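Local structure of cellulose hydrolase (Bacillus licheniformis, 4YZT) at residues A[33-38]-A[303-308]; A[112-117]-A[156-161]; A[223-228]-A[269-274]; A[265-270]-A[297-302]. The protein hydrolyses beta-1,4-glucosidic bonds within cellulose chains, as an endo-beta-1,4-glucanase of glycoside hydrolase family 5. All coordinates share one frame; numbering follows the deposited sequence.

Interaction 1: A[33-38]-A[303-308]; sequences PGWNLG and WWDNGN. With BGC (beta-D-glucopyranose), chain B; BGC (beta-D-glucopyranose), chain C.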
# COMPACT_ATOMS: atom_id res chain seq x y z
N PRO A 33 -6.62 -12.44 5.56
CA PRO A 33 -5.67 -11.37 5.21
C PRO A 33 -5.06 -10.66 6.41
O PRO A 33 -5.66 -10.60 7.48
CB PRO A 33 -6.54 -10.38 4.42
CG PRO A 33 -7.87 -10.46 5.11
CD PRO A 33 -8.00 -11.92 5.59
N GLY A 34 -3.89 -10.06 6.21
CA GLY A 34 -3.20 -9.36 7.28
C GLY A 34 -3.14 -7.85 7.04
O GLY A 34 -3.42 -7.37 5.93
N TRP A 35 -2.76 -7.11 8.07
CA TRP A 35 -2.65 -5.65 8.00
C TRP A 35 -1.47 -5.15 8.83
O TRP A 35 -1.23 -5.65 9.93
CB TRP A 35 -3.96 -5.04 8.49
CG TRP A 35 -4.01 -3.55 8.65
CD1 TRP A 35 -4.41 -2.63 7.71
CD2 TRP A 35 -3.77 -2.80 9.86
NE1 TRP A 35 -4.39 -1.36 8.25
CE2 TRP A 35 -4.01 -1.44 9.57
CE3 TRP A 35 -3.36 -3.15 11.15
CZ2 TRP A 35 -3.86 -0.44 10.52
CZ3 TRP A 35 -3.19 -2.14 12.09
CH2 TRP A 35 -3.43 -0.80 11.77
N ASN A 36 -0.74 -4.16 8.31
CA ASN A 36 0.41 -3.59 9.01
C ASN A 36 0.07 -2.35 9.82
O ASN A 36 -0.63 -1.47 9.32
CB ASN A 36 1.52 -3.20 8.02
CG ASN A 36 2.36 -4.38 7.57
OD1 ASN A 36 3.45 -4.63 8.11
ND2 ASN A 36 1.90 -5.07 6.52
N LEU A 37 0.58 -2.28 11.05
CA LEU A 37 0.51 -1.06 11.85
C LEU A 37 1.70 -0.18 11.48
O LEU A 37 2.64 -0.03 12.26
CB LEU A 37 0.51 -1.36 13.36
CG LEU A 37 0.30 -0.18 14.32
CD1 LEU A 37 -1.15 0.33 14.34
CD2 LEU A 37 0.74 -0.56 15.73
N GLY A 38 1.66 0.40 10.29
CA GLY A 38 2.81 1.11 9.75
C GLY A 38 3.07 2.46 10.40
O GLY A 38 2.17 3.06 10.99
N TRP A 303 -1.19 -6.40 4.28
CA TRP A 303 -1.38 -5.11 3.59
C TRP A 303 -0.57 -3.99 4.25
O TRP A 303 -0.66 -3.81 5.47
CB TRP A 303 -2.88 -4.76 3.63
CG TRP A 303 -3.44 -3.81 2.61
CD1 TRP A 303 -2.84 -3.33 1.48
CD2 TRP A 303 -4.76 -3.25 2.64
NE1 TRP A 303 -3.72 -2.49 0.80
CE2 TRP A 303 -4.90 -2.44 1.49
CE3 TRP A 303 -5.84 -3.37 3.52
CZ2 TRP A 303 -6.08 -1.73 1.22
CZ3 TRP A 303 -7.01 -2.67 3.24
CH2 TRP A 303 -7.11 -1.85 2.11
N TRP A 304 0.20 -3.24 3.46
CA TRP A 304 0.93 -2.11 4.04
C TRP A 304 0.04 -0.89 4.15
O TRP A 304 -0.48 -0.38 3.15
CB TRP A 304 2.18 -1.75 3.22
CG TRP A 304 2.94 -0.59 3.85
CD1 TRP A 304 3.04 0.68 3.37
CD2 TRP A 304 3.67 -0.62 5.09
NE1 TRP A 304 3.79 1.46 4.25
CE2 TRP A 304 4.19 0.68 5.30
CE3 TRP A 304 3.94 -1.62 6.03
CZ2 TRP A 304 4.96 1.00 6.42
CZ3 TRP A 304 4.71 -1.29 7.14
CH2 TRP A 304 5.21 0.01 7.32
N ASP A 305 -0.10 -0.42 5.38
CA ASP A 305 -0.90 0.76 5.68
C ASP A 305 -0.06 1.68 6.57
O ASP A 305 0.17 1.38 7.75
CB ASP A 305 -2.21 0.34 6.35
CG ASP A 305 -3.16 1.50 6.56
OD1 ASP A 305 -2.76 2.66 6.33
OD2 ASP A 305 -4.33 1.24 6.94
N ASN A 306 0.43 2.78 6.01
CA ASN A 306 1.24 3.69 6.82
C ASN A 306 0.42 4.69 7.64
O ASN A 306 0.99 5.57 8.29
CB ASN A 306 2.25 4.44 5.94
CG ASN A 306 1.60 5.44 4.98
OD1 ASN A 306 0.39 5.63 4.97
ND2 ASN A 306 2.44 6.10 4.18
N GLY A 307 -0.90 4.56 7.61
CA GLY A 307 -1.76 5.44 8.38
C GLY A 307 -2.38 6.54 7.54
O GLY A 307 -3.36 7.17 7.95
N ASN A 308 -1.81 6.77 6.37
CA ASN A 308 -2.31 7.77 5.44
C ASN A 308 -3.09 7.20 4.26
O ASN A 308 -3.94 7.90 3.70
CB ASN A 308 -1.16 8.62 4.90
CG ASN A 308 -0.65 9.62 5.90
OD1 ASN A 308 -1.39 10.06 6.78
ND2 ASN A 308 0.62 9.99 5.77
C2 BGC B . 6.22 4.33 4.54
C3 BGC B . 6.60 5.77 4.49
C4 BGC B . 7.78 6.03 5.38
C5 BGC B . 8.94 5.14 5.00
C6 BGC B . 10.10 5.37 5.94
C1 BGC B . 7.39 3.46 4.16
O2 BGC B . 5.11 4.04 3.65
O3 BGC B . 5.44 6.58 4.88
O4 BGC B . 8.26 7.43 5.30
O5 BGC B . 8.57 3.71 5.04
O6 BGC B . 11.26 4.69 5.47
C2 BGC C . 9.36 -0.81 4.16
C3 BGC C . 8.32 0.13 4.66
C4 BGC C . 8.08 1.23 3.72
C5 BGC C . 7.68 0.64 2.36
C6 BGC C . 7.30 1.63 1.30
C1 BGC C . 8.86 -1.24 2.81
O1 BGC C . 9.43 -2.40 2.27
O2 BGC C . 9.47 -2.00 4.99
O3 BGC C . 8.63 0.65 6.03
O4 BGC C . 7.03 2.10 4.27
O5 BGC C . 8.82 -0.14 1.88
O6 BGC C . 8.47 2.36 0.97
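Trp35 pairs in parallel with Trp303 (CA to CA 4.6 Å), Trp303 N giving to Gly34 O and Trp303 O accepting from Asn36 N, and farther on Gly38 N makes a weak bond to Asp305 O. Asn36 ND2 grips Trp303 O a second time at 3.0 Å, from above the carbonyl plane but with the oxygen in the plane of its own amide. Gly270 O also takes ND2, and Arg72 holds OD1, which fixes the amide's rotation. Asn36 CB packs on Trp304 CE3 at 3.5 Å, amide and indole planes 56° apart. Strands 34-36 and 299-303 are the first and last of the (beta/alpha)8 barrel, and their pairing shuts the cylinder. Trp35 NE1 reaches Asp305 OD2 at 2.9 Å on its anti side, ring and carboxylate nearly perpendicular (88°); Asp305 OD1 forms an Asx turn with Gly307 N. With CG trans to its backbone N (chi1 -179°), Trp304 carries its indole back beside Gly38, CH2 near Gly38 CA, and into the glycan pocket. One face lies under C3 of the chain C glucose, and NE1 gives to O2 of the chain B glucose at 3.0 Å. A leucine in place of Trp304 would probably take the N-H donor from that O2 and open a gap beneath the chain C sugar. Asn306 ND2 gives to O3 of the chain B glucose, at 3.1 Å.

Interaction 2: A[112-117]-A[156-161]; sequences VLNIHH and LFEIVN. With BGC (beta-D-glucopyranose), chain C; BGC (beta-D-glucopyranose), chain B.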
# COMPACT_ATOMS: atom_id res chain seq x y z
N VAL A 112 2.70 -10.59 13.94
CA VAL A 112 4.10 -10.60 13.53
C VAL A 112 4.86 -9.46 14.22
O VAL A 112 4.55 -8.29 14.01
CB VAL A 112 4.24 -10.47 12.01
CG1 VAL A 112 5.73 -10.37 11.59
CG2 VAL A 112 3.57 -11.66 11.33
N LEU A 113 5.85 -9.82 15.03
CA LEU A 113 6.68 -8.82 15.69
C LEU A 113 8.06 -8.84 15.06
O LEU A 113 8.63 -9.92 14.88
CB LEU A 113 6.76 -9.09 17.20
CG LEU A 113 7.66 -8.20 18.07
CD1 LEU A 113 7.14 -6.77 18.17
CD2 LEU A 113 7.85 -8.81 19.46
N ASN A 114 8.62 -7.67 14.71
CA ASN A 114 9.92 -7.69 14.02
C ASN A 114 10.94 -6.71 14.56
O ASN A 114 10.73 -6.07 15.59
CB ASN A 114 9.72 -7.47 12.50
CG ASN A 114 9.50 -6.00 12.09
OD1 ASN A 114 9.63 -5.06 12.88
ND2 ASN A 114 9.21 -5.81 10.81
N ILE A 115 12.07 -6.64 13.86
CA ILE A 115 13.02 -5.54 13.94
C ILE A 115 12.93 -4.82 12.58
O ILE A 115 13.10 -5.44 11.54
CB ILE A 115 14.46 -6.03 14.20
CG1 ILE A 115 14.56 -6.69 15.58
CG2 ILE A 115 15.47 -4.89 14.03
CD1 ILE A 115 15.99 -7.07 15.99
N HIS A 116 12.63 -3.52 12.59
CA HIS A 116 12.28 -2.85 11.35
C HIS A 116 13.38 -1.91 10.82
O HIS A 116 14.33 -2.37 10.17
CB HIS A 116 10.94 -2.10 11.52
CG HIS A 116 10.18 -1.94 10.23
ND1 HIS A 116 9.52 -2.99 9.62
CD2 HIS A 116 10.02 -0.87 9.42
CE1 HIS A 116 8.95 -2.55 8.50
NE2 HIS A 116 9.24 -1.27 8.36
N HIS A 117 13.27 -0.60 11.08
CA HIS A 117 14.18 0.34 10.42
C HIS A 117 15.60 0.33 10.98
O HIS A 117 16.49 0.99 10.43
CB HIS A 117 13.60 1.75 10.45
CG HIS A 117 12.46 1.94 9.50
ND1 HIS A 117 12.45 1.38 8.24
CD2 HIS A 117 11.28 2.60 9.64
CE1 HIS A 117 11.31 1.69 7.64
NE2 HIS A 117 10.59 2.43 8.46
N LEU A 156 4.39 -14.57 16.09
CA LEU A 156 5.49 -14.95 15.22
C LEU A 156 6.62 -13.93 15.36
O LEU A 156 6.36 -12.75 15.59
CB LEU A 156 5.04 -15.02 13.75
CG LEU A 156 4.01 -16.08 13.31
CD1 LEU A 156 2.59 -15.65 13.65
CD2 LEU A 156 4.12 -16.35 11.81
N PHE A 157 7.87 -14.38 15.23
CA PHE A 157 9.00 -13.44 15.19
C PHE A 157 9.52 -13.31 13.77
O PHE A 157 9.76 -14.32 13.10
CB PHE A 157 10.18 -13.91 16.07
CG PHE A 157 9.90 -13.97 17.55
CD1 PHE A 157 8.87 -13.27 18.13
CD2 PHE A 157 10.72 -14.74 18.37
CE1 PHE A 157 8.63 -13.34 19.51
CE2 PHE A 157 10.50 -14.82 19.75
CZ PHE A 157 9.46 -14.12 20.31
N GLU A 158 9.72 -12.07 13.32
CA GLU A 158 10.38 -11.80 12.03
C GLU A 158 11.76 -11.19 12.29
O GLU A 158 11.88 -10.10 12.85
CB GLU A 158 9.53 -10.88 11.16
CG GLU A 158 10.24 -10.48 9.86
CD GLU A 158 9.45 -9.45 9.05
OE1 GLU A 158 8.46 -8.91 9.58
OE2 GLU A 158 9.84 -9.18 7.90
N ILE A 159 12.81 -11.90 11.88
CA ILE A 159 14.19 -11.52 12.23
C ILE A 159 14.59 -10.07 11.87
O ILE A 159 15.10 -9.35 12.74
CB ILE A 159 15.19 -12.50 11.59
CG1 ILE A 159 14.89 -13.93 12.06
CG2 ILE A 159 16.63 -12.13 11.94
CD1 ILE A 159 14.93 -14.06 13.58
N VAL A 160 14.37 -9.65 10.63
CA VAL A 160 14.74 -8.30 10.21
C VAL A 160 14.01 -7.85 8.92
O VAL A 160 13.90 -8.62 7.95
CB VAL A 160 16.29 -8.18 9.99
CG1 VAL A 160 16.80 -9.15 8.90
CG2 VAL A 160 16.71 -6.75 9.66
N ASN A 161 13.53 -6.61 8.92
CA ASN A 161 12.88 -6.01 7.76
C ASN A 161 13.87 -5.54 6.70
O ASN A 161 14.86 -4.90 7.04
CB ASN A 161 12.03 -4.81 8.20
CG ASN A 161 11.22 -4.25 7.07
OD1 ASN A 161 10.30 -4.90 6.58
ND2 ASN A 161 11.54 -3.03 6.64
C2 BGC C . 9.36 -0.81 4.16
C3 BGC C . 8.32 0.13 4.66
C4 BGC C . 8.08 1.23 3.72
C5 BGC C . 7.68 0.64 2.36
C6 BGC C . 7.30 1.63 1.30
C1 BGC C . 8.86 -1.24 2.81
O1 BGC C . 9.43 -2.40 2.27
O2 BGC C . 9.47 -2.00 4.99
O3 BGC C . 8.63 0.65 6.03
O4 BGC C . 7.03 2.10 4.27
O5 BGC C . 8.82 -0.14 1.88
O6 BGC C . 8.47 2.36 0.97
C2 BGC B . 6.22 4.33 4.54
C3 BGC B . 6.60 5.77 4.49
C4 BGC B . 7.78 6.03 5.38
C5 BGC B . 8.94 5.14 5.00
C6 BGC B . 10.10 5.37 5.94
C1 BGC B . 7.39 3.46 4.16
O2 BGC B . 5.11 4.04 3.65
O3 BGC B . 5.44 6.58 4.88
O4 BGC B . 8.26 7.43 5.30
O5 BGC B . 8.57 3.71 5.04
O6 BGC B . 11.26 4.69 5.47
O HOH W 1 13.58 -1.00 7.17
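Leu113 is held through both its N-H and its C=O by the strand 156-158: its N gives to Leu156 O and its O takes Glu158 N at 2.9 Å, both bonds almost straight. Beside this well-bonded part, Val112 CG1 touches the extended Glu158 side chain, whose OE1 is salt-bridged to Arg72. One step on, the pairing slackens. Ile115 N, 3.6 Å from Glu158 O, is buried without a partner, and the two chains rejoin in the loops beyond, where Asn161 N gives to Ile115 O. Here the contact turns to sugar and water. Asn114, CG tucked between N and the carbonyl carbon (chi1 79°), sends ND2 to His116 ND1 at 3.1 Å in the imidazole plane, while Val75 N holds its OD1; the bond from ND2 to Glu158 OE1 is weak. The Asn161 amide stacks over one face of His116, planes 17° apart, though too closely in the model for the spacing to be trusted. At the ring's edge His116 NE2 bonds O3 of the chain C glucose at 3.1 Å, and Asn161 ND2 gives to O2 of the same sugar at 2.8 Å and to a water shared with His117 ND1. Outside these third and fourth barrel strands, helix 130-147 packs on Ile115 and helix 168-184 on Phe157 and Ile159, while strand 194-196 follows next in the sheet.

Interaction 3: A[223-228]-A[269-274]; sequences HYYSPW and IGEYGT. With BGC (beta-D-glucopyranose), chain C.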
# COMPACT_ATOMS: atom_id res chain seq x y z
N HIS A 223 8.50 -9.01 0.13
CA HIS A 223 7.56 -7.91 -0.04
C HIS A 223 7.29 -7.75 -1.53
O HIS A 223 8.14 -8.07 -2.38
CB HIS A 223 8.12 -6.60 0.54
CG HIS A 223 8.37 -6.66 2.02
ND1 HIS A 223 8.99 -5.64 2.71
CD2 HIS A 223 8.08 -7.62 2.94
CE1 HIS A 223 9.08 -5.97 3.99
NE2 HIS A 223 8.53 -7.17 4.15
N TYR A 224 6.11 -7.24 -1.87
CA TYR A 224 5.77 -7.08 -3.28
C TYR A 224 5.14 -5.74 -3.55
O TYR A 224 4.06 -5.45 -3.02
CB TYR A 224 4.81 -8.19 -3.73
CG TYR A 224 4.64 -8.26 -5.23
CD1 TYR A 224 5.58 -8.91 -6.02
CD2 TYR A 224 3.55 -7.66 -5.86
CE1 TYR A 224 5.45 -8.97 -7.40
CE2 TYR A 224 3.40 -7.72 -7.25
CZ TYR A 224 4.36 -8.38 -8.01
OH TYR A 224 4.23 -8.46 -9.39
N TYR A 225 5.81 -4.94 -4.37
CA TYR A 225 5.32 -3.60 -4.72
C TYR A 225 5.48 -3.32 -6.22
O TYR A 225 5.84 -2.20 -6.61
CB TYR A 225 6.07 -2.54 -3.93
CG TYR A 225 5.73 -2.40 -2.46
CD1 TYR A 225 4.46 -1.97 -2.04
CD2 TYR A 225 6.69 -2.66 -1.47
CE1 TYR A 225 4.16 -1.81 -0.70
CE2 TYR A 225 6.40 -2.49 -0.12
CZ TYR A 225 5.14 -2.06 0.25
OH TYR A 225 4.85 -1.90 1.60
N SER A 226 5.23 -4.32 -7.06
CA SER A 226 5.38 -4.14 -8.50
C SER A 226 4.06 -3.95 -9.22
O SER A 226 3.05 -4.56 -8.87
CB SER A 226 6.14 -5.32 -9.10
OG SER A 226 7.44 -5.37 -8.55
N PRO A 227 4.04 -3.07 -10.25
CA PRO A 227 5.13 -2.22 -10.73
C PRO A 227 5.30 -1.01 -9.82
O PRO A 227 4.31 -0.37 -9.47
CB PRO A 227 4.67 -1.78 -12.13
CG PRO A 227 3.41 -2.61 -12.43
CD PRO A 227 2.84 -2.96 -11.10
N TRP A 228 6.53 -0.71 -9.43
CA TRP A 228 6.80 0.37 -8.49
C TRP A 228 6.18 1.70 -8.93
O TRP A 228 5.63 2.44 -8.11
CB TRP A 228 8.30 0.56 -8.29
CG TRP A 228 8.61 1.68 -7.35
CD1 TRP A 228 9.09 2.91 -7.66
CD2 TRP A 228 8.46 1.65 -5.92
NE1 TRP A 228 9.25 3.66 -6.52
CE2 TRP A 228 8.86 2.91 -5.44
CE3 TRP A 228 8.02 0.68 -5.01
CZ2 TRP A 228 8.85 3.23 -4.08
CZ3 TRP A 228 8.00 1.00 -3.66
CH2 TRP A 228 8.42 2.26 -3.21
N ILE A 269 3.73 -12.79 2.63
CA ILE A 269 4.03 -11.56 1.91
C ILE A 269 3.88 -10.44 2.94
O ILE A 269 2.76 -10.02 3.24
CB ILE A 269 3.08 -11.37 0.71
CG1 ILE A 269 3.18 -12.56 -0.25
CG2 ILE A 269 3.40 -10.10 -0.03
CD1 ILE A 269 1.93 -12.78 -1.07
N GLY A 270 4.99 -10.02 3.52
CA GLY A 270 4.93 -9.14 4.68
C GLY A 270 4.39 -7.75 4.39
O GLY A 270 3.85 -7.08 5.28
N GLU A 271 4.55 -7.31 3.14
CA GLU A 271 4.00 -6.03 2.69
C GLU A 271 3.60 -6.07 1.22
O GLU A 271 4.35 -6.59 0.39
CB GLU A 271 5.01 -4.87 2.88
CG GLU A 271 5.50 -4.63 4.31
CD GLU A 271 6.48 -3.48 4.41
OE1 GLU A 271 6.47 -2.63 3.48
OE2 GLU A 271 7.26 -3.42 5.39
N TYR A 272 2.43 -5.51 0.92
CA TYR A 272 1.98 -5.23 -0.44
C TYR A 272 0.99 -4.07 -0.36
O TYR A 272 0.47 -3.76 0.72
CB TYR A 272 1.32 -6.45 -1.10
CG TYR A 272 -0.09 -6.65 -0.60
CD1 TYR A 272 -1.18 -6.11 -1.29
CD2 TYR A 272 -0.33 -7.33 0.58
CE1 TYR A 272 -2.48 -6.25 -0.80
CE2 TYR A 272 -1.62 -7.49 1.07
CZ TYR A 272 -2.69 -6.94 0.38
OH TYR A 272 -3.96 -7.09 0.88
N GLY A 273 0.71 -3.46 -1.51
CA GLY A 273 -0.35 -2.48 -1.58
C GLY A 273 0.04 -1.26 -2.38
O GLY A 273 1.20 -1.09 -2.76
N THR A 274 -0.92 -0.38 -2.64
CA THR A 274 -0.60 0.84 -3.37
C THR A 274 -0.06 1.87 -2.39
O THR A 274 -0.30 1.78 -1.18
CB THR A 274 -1.81 1.40 -4.17
OG1 THR A 274 -2.96 1.50 -3.32
CG2 THR A 274 -2.12 0.48 -5.33
C2 BGC C . 9.36 -0.81 4.16
C3 BGC C . 8.32 0.13 4.66
C4 BGC C . 8.08 1.23 3.72
C5 BGC C . 7.68 0.64 2.36
C6 BGC C . 7.30 1.63 1.30
C1 BGC C . 8.86 -1.24 2.81
O1 BGC C . 9.43 -2.40 2.27
O2 BGC C . 9.47 -2.00 4.99
O3 BGC C . 8.63 0.65 6.03
O4 BGC C . 7.03 2.10 4.27
O5 BGC C . 8.82 -0.14 1.88
O6 BGC C . 8.47 2.36 0.97
O HOH W 2 1.73 -4.39 -4.01
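Glu271 meets the chain C glucose between His223 and Tyr225: its OE2 takes the hydroxyl O2 of the sugar at 2.7 Å, while OE1 accepts from Tyr225 OH, although the placing of OE1 is less sure. The tyrosine ring meets OE1 with its edge, ring and carboxylate planes 74° apart. His223 lays its imidazole face against the Glu271 chain: Glu271 CG stands 3.9 Å from the centroid of the His223 ring in a CH-pi contact, and the carboxylate is stacked only 24° from the ring plane. At its own edge His223 ND1 makes a weak bond of 3.3 Å with sugar O1 and a firmer one with Glu162. Replacing His223 by an alanine would probably leave Glu162 without this mate and Glu271 without the flat surface that limits its swing. Farther out, Arg72 forms a salt bridge to Glu271 OE2, and Tyr224 N gives to Glu271 O at 2.9 Å, fixing the backbone that carries the glutamate. A water then links Tyr224 O with Gly273 N. Strands 218-224 and 267-272 are the sixth and seventh of the barrel, and the placing of Glu271 and Glu162 near the C-terminal ends of the seventh and fourth strands is consistent with the acidic pair of family 5 glycosidases.

Interaction 4: A[265-270]-A[297-302]; sequences YPVIIG and YQMVPM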
# COMPACT_ATOMS: atom_id res chain seq x y z
N TYR A 265 7.17 -25.14 2.69
CA TYR A 265 7.48 -23.88 3.37
C TYR A 265 6.30 -22.91 3.35
O TYR A 265 5.90 -22.46 2.27
CB TYR A 265 8.70 -23.19 2.73
CG TYR A 265 10.00 -23.89 2.97
CD1 TYR A 265 10.67 -23.75 4.18
CD2 TYR A 265 10.57 -24.70 2.00
CE1 TYR A 265 11.87 -24.41 4.42
CE2 TYR A 265 11.77 -25.36 2.23
CZ TYR A 265 12.41 -25.20 3.44
OH TYR A 265 13.61 -25.85 3.68
N PRO A 266 5.76 -22.57 4.52
CA PRO A 266 4.76 -21.49 4.53
C PRO A 266 5.40 -20.18 4.08
O PRO A 266 6.62 -20.00 4.25
CB PRO A 266 4.32 -21.41 6.00
CG PRO A 266 4.77 -22.73 6.61
CD PRO A 266 6.03 -23.07 5.87
N VAL A 267 4.61 -19.28 3.50
CA VAL A 267 5.14 -18.01 3.01
C VAL A 267 4.23 -16.85 3.41
O VAL A 267 2.99 -16.92 3.29
CB VAL A 267 5.33 -18.03 1.47
CG1 VAL A 267 5.69 -16.65 0.93
CG2 VAL A 267 6.41 -19.05 1.08
N ILE A 268 4.87 -15.79 3.91
CA ILE A 268 4.18 -14.54 4.23
C ILE A 268 4.66 -13.42 3.33
O ILE A 268 5.86 -13.14 3.26
CB ILE A 268 4.41 -14.11 5.70
CG1 ILE A 268 3.73 -15.07 6.67
CG2 ILE A 268 3.88 -12.67 5.94
CD1 ILE A 268 4.01 -14.76 8.15
N ILE A 269 3.73 -12.79 2.63
CA ILE A 269 4.03 -11.56 1.91
C ILE A 269 3.88 -10.44 2.94
O ILE A 269 2.76 -10.02 3.24
CB ILE A 269 3.08 -11.37 0.71
CG1 ILE A 269 3.18 -12.56 -0.25
CG2 ILE A 269 3.40 -10.10 -0.03
CD1 ILE A 269 1.93 -12.78 -1.07
N GLY A 270 4.99 -10.02 3.52
CA GLY A 270 4.93 -9.14 4.68
C GLY A 270 4.39 -7.75 4.39
O GLY A 270 3.85 -7.08 5.28
N TYR A 297 -1.81 -19.29 -4.41
CA TYR A 297 -0.51 -19.93 -4.23
C TYR A 297 -0.16 -20.10 -2.75
O TYR A 297 0.99 -20.33 -2.40
CB TYR A 297 0.58 -19.15 -4.98
CG TYR A 297 0.45 -19.32 -6.49
CD1 TYR A 297 0.67 -20.55 -7.09
CD2 TYR A 297 0.10 -18.25 -7.31
CE1 TYR A 297 0.55 -20.73 -8.46
CE2 TYR A 297 -0.02 -18.42 -8.69
CZ TYR A 297 0.21 -19.66 -9.25
OH TYR A 297 0.08 -19.85 -10.61
N GLN A 298 -1.18 -20.02 -1.90
CA GLN A 298 -1.03 -20.27 -0.47
C GLN A 298 -0.00 -19.37 0.24
O GLN A 298 0.76 -19.85 1.08
CB GLN A 298 -0.66 -21.74 -0.24
CG GLN A 298 -1.63 -22.72 -0.89
CD GLN A 298 -1.12 -24.14 -0.83
OE1 GLN A 298 -0.61 -24.58 0.19
NE2 GLN A 298 -1.23 -24.86 -1.93
N MET A 299 -0.02 -18.08 -0.09
CA MET A 299 0.85 -17.09 0.53
C MET A 299 0.03 -16.07 1.31
O MET A 299 -0.93 -15.51 0.78
CB MET A 299 1.69 -16.37 -0.53
CG MET A 299 2.53 -17.32 -1.35
SD MET A 299 3.05 -16.52 -2.85
CE MET A 299 4.04 -17.84 -3.56
N VAL A 300 0.39 -15.83 2.56
CA VAL A 300 -0.36 -14.91 3.41
C VAL A 300 -0.05 -13.46 3.00
O VAL A 300 1.10 -13.03 3.08
CB VAL A 300 0.00 -15.10 4.89
CG1 VAL A 300 -0.71 -14.06 5.76
CG2 VAL A 300 -0.29 -16.52 5.36
N PRO A 301 -1.07 -12.72 2.53
CA PRO A 301 -0.83 -11.33 2.15
C PRO A 301 -1.07 -10.36 3.30
O PRO A 301 -2.18 -10.32 3.87
CB PRO A 301 -1.85 -11.11 1.02
CG PRO A 301 -2.99 -12.04 1.35
CD PRO A 301 -2.42 -13.19 2.17
N MET A 302 -0.05 -9.58 3.64
CA MET A 302 -0.20 -8.58 4.70
C MET A 302 -0.11 -7.17 4.11
O MET A 302 0.90 -6.79 3.53
CB MET A 302 0.86 -8.80 5.80
CG MET A 302 0.86 -10.25 6.34
SD MET A 302 1.67 -10.50 7.94
CE MET A 302 0.43 -9.82 9.04
O HOH W 3 1.62 -20.14 3.67
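Ile269 and Val300 meet through their flat peptide groups, which join edge to edge by three bonds while side chains cover the two faces: Ile269 N gives to Val300 O at 2.7 Å, Val300 N to Val267 O at 2.9 Å and Met302 N to Ile269 O. On one face of this parallel ribbon, Ile268 and Val300 lie side by side and point the same way, CG1 of the isoleucine 4.1 Å from CB of the valine. Met302, bent at its end (chi3 75°), brings SD across to Ile268 CG2 at 3.7 Å. On the opposite face Val267 runs alongside Met299, while Ile269 crosses over it and sets CD1 on Met299 CB at 3.6 Å. The Ile269 branch gets there because CG1 is trans to the carbonyl carbon (chi1 -58°), which leans it back toward the start of the neighbouring strand. Strand 267-272, helix 280-296 and strand 299-303 form the last beta-alpha-beta crossover of the (beta/alpha)8 barrel, the strand axes 4.5 Å apart at closest and turned by 18°. The helix ends in a Schellman motif with Gln298, at positive phi, as its C-prime residue and Met299 N bonded to Ala294 O. A water bridges the start of the two strands, accepting from Val267 N and giving to Gln298 O. The Val267 and Ile269 face is packed by helices 243-261 and 280-296, whereas Ile268 and Val300 meet Leu27 and Met31 of helix 24-31.

From the N terminus, the segment 33-38 opens the first strand of the barrel, and its partner 303-308 begins on the last residue of the eighth, so interaction 1 spans the other three. Within that long loop interaction 2 closes first, joining the third and fourth strands. Interaction 3 follows in series, joining the sixth and seventh, and interaction 4 runs on from it, sharing Ile269 and Gly270 and reaching the eighth strand. Asn36 ND2 to Gly270 O ties interaction 1 to both. Inside the barrel Leu156 of interaction 2 touches Ile268 of interaction 4, and Val112 touches Met302. Interactions 1, 2 and 3 converge on the chain C glucose.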